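Local coordinates for protein 3'3'-cGAMP-specific phosphodiesterase 3 (Vibrio cholerae O1 biovar El Tor str. N16961, PDB 5Z7C) that is a phosphodiesterase of the HD-domain family, a largely helical protein with two HD-domain regions, at residues S121-W125 and T126-L130. The protein carries 2 engineered substitutions. Numbering follows the deposited sequence.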
ATOM      1  N   SER A 121      -7.155 -25.398   7.116  1.00179.25           N
ATOM      2  CA  SER A 121      -5.703 -25.353   7.223  1.00178.03           C
ATOM      3  C   SER A 121      -5.037 -26.479   8.020  1.00179.29           C
ATOM      4  O   SER A 121      -5.260 -26.630   9.210  1.00180.01           O
ATOM      5  CB  SER A 121      -5.296 -24.023   7.816  1.00166.03           C
ATOM      6  OG  SER A 121      -5.739 -23.947   9.145  1.00166.60           O
ATOM      7  N   GLU A 122      -4.193 -27.242   7.340  1.00146.76           N
ATOM      8  CA  GLU A 122      -3.354 -28.285   7.936  1.00141.52           C
ATOM      9  C   GLU A 122      -4.096 -29.516   8.450  1.00135.85           C
ATOM     10  O   GLU A 122      -3.996 -29.878   9.615  1.00133.98           O
ATOM     11  CB  GLU A 122      -2.453 -27.694   9.005  1.00141.58           C
ATOM     12  CG  GLU A 122      -1.527 -26.647   8.435  1.00139.03           C
ATOM     13  CD  GLU A 122      -1.617 -26.577   6.927  1.00139.44           C
ATOM     14  OE1 GLU A 122      -1.877 -27.622   6.302  1.00142.97           O
ATOM     15  OE2 GLU A 122      -1.428 -25.484   6.361  1.00135.51           O
ATOM     16  N   GLN A 123      -4.816 -30.171   7.553  1.00116.69           N
ATOM     17  CA  GLN A 123      -5.593 -31.335   7.902  1.00117.73           C
ATOM     18  C   GLN A 123      -5.602 -32.262   6.714  1.00114.60           C
ATOM     19  O   GLN A 123      -5.195 -31.886   5.637  1.00112.19           O
ATOM     20  CB  GLN A 123      -6.997 -30.889   8.242  1.00120.40           C
ATOM     21  CG  GLN A 123      -7.100 -29.390   8.316  1.00121.09           C
ATOM     22  CD  GLN A 123      -8.515 -28.889   8.200  1.00127.51           C
ATOM     23  OE1 GLN A 123      -9.472 -29.636   8.376  1.00128.31           O
ATOM     24  NE2 GLN A 123      -8.658 -27.608   7.908  1.00130.61           N
ATOM     25  N   SER A 124      -6.055 -33.481   6.890  1.00 87.56           N
ATOM     26  CA  SER A 124      -6.035 -34.347   5.754  1.00 89.00           C
ATOM     27  C   SER A 124      -6.409 -33.509   4.561  1.00 87.75           C
ATOM     28  O   SER A 124      -7.270 -32.680   4.616  1.00 87.05           O
ATOM     29  CB  SER A 124      -7.016 -35.485   5.922  1.00 82.08           C
ATOM     30  OG  SER A 124      -8.326 -35.024   5.753  1.00 82.46           O
ATOM     31  N   TRP A 125      -5.704 -33.713   3.485  1.00 68.99           N
ATOM     32  CA  TRP A 125      -6.140 -33.263   2.209  1.00 65.95           C
ATOM     33  C   TRP A 125      -7.596 -33.488   2.036  1.00 67.77           C
ATOM     34  O   TRP A 125      -8.325 -32.595   1.709  1.00 66.97           O
ATOM     35  CB  TRP A 125      -5.421 -34.011   1.142  1.00 66.92           C
ATOM     36  CG  TRP A 125      -5.317 -33.218  -0.020  1.00 69.92           C
ATOM     37  CD1 TRP A 125      -4.617 -32.083  -0.164  1.00 68.80           C
ATOM     38  CD2 TRP A 125      -5.954 -33.457  -1.237  1.00 67.28           C
ATOM     39  NE1 TRP A 125      -4.765 -31.591  -1.416  1.00 63.09           N
ATOM     40  CE2 TRP A 125      -5.592 -32.428  -2.098  1.00 65.58           C
ATOM     41  CE3 TRP A 125      -6.791 -34.444  -1.685  1.00 70.09           C
ATOM     42  CZ2 TRP A 125      -6.029 -32.367  -3.370  1.00 66.63           C
ATOM     43  CZ3 TRP A 125      -7.218 -34.385  -2.921  1.00 77.70           C
ATOM     44  CH2 TRP A 125      -6.840 -33.358  -3.770  1.00 75.50           C
ATOM     45  N   THR A 126      -8.029 -34.702   2.222  1.00 69.12           N
ATOM     46  CA  THR A 126      -9.413 -34.984   2.042  1.00 71.15           C
ATOM     47  C   THR A 126     -10.274 -34.081   2.897  1.00 70.22           C
ATOM     48  O   THR A 126     -11.358 -33.736   2.512  1.00 70.89           O
ATOM     49  CB  THR A 126      -9.701 -36.440   2.324  1.00 74.26           C
ATOM     50  OG1 THR A 126      -9.567 -37.173   1.112  1.00 75.89           O
ATOM     51  CG2 THR A 126     -11.093 -36.610   2.824  1.00 76.12           C
ATOM     52  N   GLU A 127      -9.794 -33.678   4.053  1.00 79.47           N
ATOM     53  CA  GLU A 127     -10.593 -32.856   4.937  1.00 81.52           C
ATOM     54  C   GLU A 127     -10.710 -31.463   4.404  1.00 76.19           C
ATOM     55  O   GLU A 127     -11.743 -30.846   4.460  1.00 73.30           O
ATOM     56  CB  GLU A 127      -9.937 -32.772   6.299  1.00 87.40           C
ATOM     57  CG  GLU A 127     -10.586 -33.618   7.358  1.00100.91           C
ATOM     58  CD  GLU A 127     -12.088 -33.484   7.372  1.00104.52           C
ATOM     59  OE1 GLU A 127     -12.775 -34.516   7.286  1.00 99.51           O
ATOM     60  OE2 GLU A 127     -12.586 -32.344   7.469  1.00103.46           O
ATOM     61  N   ARG A 128      -9.602 -30.968   3.907  1.00 74.36           N
ATOM     62  CA  ARG A 128      -9.510 -29.643   3.388  1.00 69.73           C
ATOM     63  C   ARG A 128     -10.435 -29.433   2.230  1.00 72.55           C
ATOM     64  O   ARG A 128     -11.008 -28.385   2.077  1.00 65.58           O
ATOM     65  CB  ARG A 128      -8.085 -29.394   2.950  1.00 69.01           C
ATOM     66  CG  ARG A 128      -7.100 -29.578   4.061  1.00 85.35           C
ATOM     67  CD  ARG A 128      -5.878 -28.683   3.913  1.00 90.12           C
ATOM     68  NE  ARG A 128      -5.145 -28.966   2.689  1.00 91.79           N
ATOM     69  CZ  ARG A 128      -4.404 -28.080   2.049  1.00 87.39           C
ATOM     70  NH1 ARG A 128      -4.284 -26.856   2.507  1.00 81.94           N
ATOM     71  NH2 ARG A 128      -3.784 -28.424   0.948  1.00 89.20           N
ATOM     72  N   ILE A 129     -10.572 -30.430   1.393  1.00 64.40           N
ATOM     73  CA  ILE A 129     -11.488 -30.321   0.302  1.00 65.63           C
ATOM     74  C   ILE A 129     -12.899 -30.288   0.802  1.00 67.07           C
ATOM     75  O   ILE A 129     -13.691 -29.508   0.338  1.00 66.93           O
ATOM     76  CB  ILE A 129     -11.309 -31.465  -0.641  1.00 67.79           C
ATOM     77  CG1 ILE A 129      -9.865 -31.524  -1.059  1.00 66.46           C
ATOM     78  CG2 ILE A 129     -12.178 -31.299  -1.841  1.00 69.16           C
ATOM     79  CD1 ILE A 129      -9.458 -30.450  -1.972  1.00 64.67           C
ATOM     80  N   LEU A 130     -13.227 -31.150   1.728  1.00 68.66           N
ATOM     81  CA  LEU A 130     -14.575 -31.173   2.196  1.00 70.30           C
ATOM     82  C   LEU A 130     -14.900 -29.887   2.886  1.00 68.33           C
ATOM     83  O   LEU A 130     -15.949 -29.327   2.698  1.00 68.82           O
ATOM     84  CB  LEU A 130     -14.784 -32.349   3.121  1.00 72.49           C
ATOM     85  CG  LEU A 130     -14.796 -33.643   2.344  1.00 75.10           C
ATOM     86  CD1 LEU A 130     -15.071 -34.767   3.231  1.00 77.47           C
ATOM     87  CD2 LEU A 130     -15.796 -33.591   1.271  1.00 76.69           C
TER
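One face of the Trp125 indole is covered by Ile129, one helical turn further on. CG1 of Ile129 sits 4.2 Å from the centroid of the Trp125 six-membered ring, almost on the ring normal, in a CH-pi contact. CD1 of Ile129 lies over the same ring, 4.2 Å from Trp125 CZ2. CG of Trp125 is anti to the backbone N (chi1 -152°), beside the carbonyl carbon, which brings the ring to Ile129. The guanidinium of Arg128 meets the pyrrole side of the indole. Its NH2 is 3.9 Å from Trp125 CD1, which lies at the guanidinium edge, near its plane. The two planes are turned 52° apart, so they do not stack. The aliphatic part of Arg128 folds back over the preceding loop, with CG 3.4 Å from Gln123 O. Glu122 brings an opposite charge near the guanidinium, but without a salt bridge.

The contact lies where the loop after helix 108-118 runs into the N-terminal end of helix 125-137, at the surface of an HD-domain protein and far from the centre of the chain. Ser124 is the N-cap. Its OG accepts a weak capping bond from Glu127 N, though the position of OG is less certain. Ser124 O takes the first full helical bond, from Arg128 N at 3.0 Å, and a weak one from Glu127 N. Ile129 N bonds to Trp125 O at 3.1 Å. Further along, Thr131 OG1 bonds to Glu127 O, and Thr132 OG1 to Arg128 O.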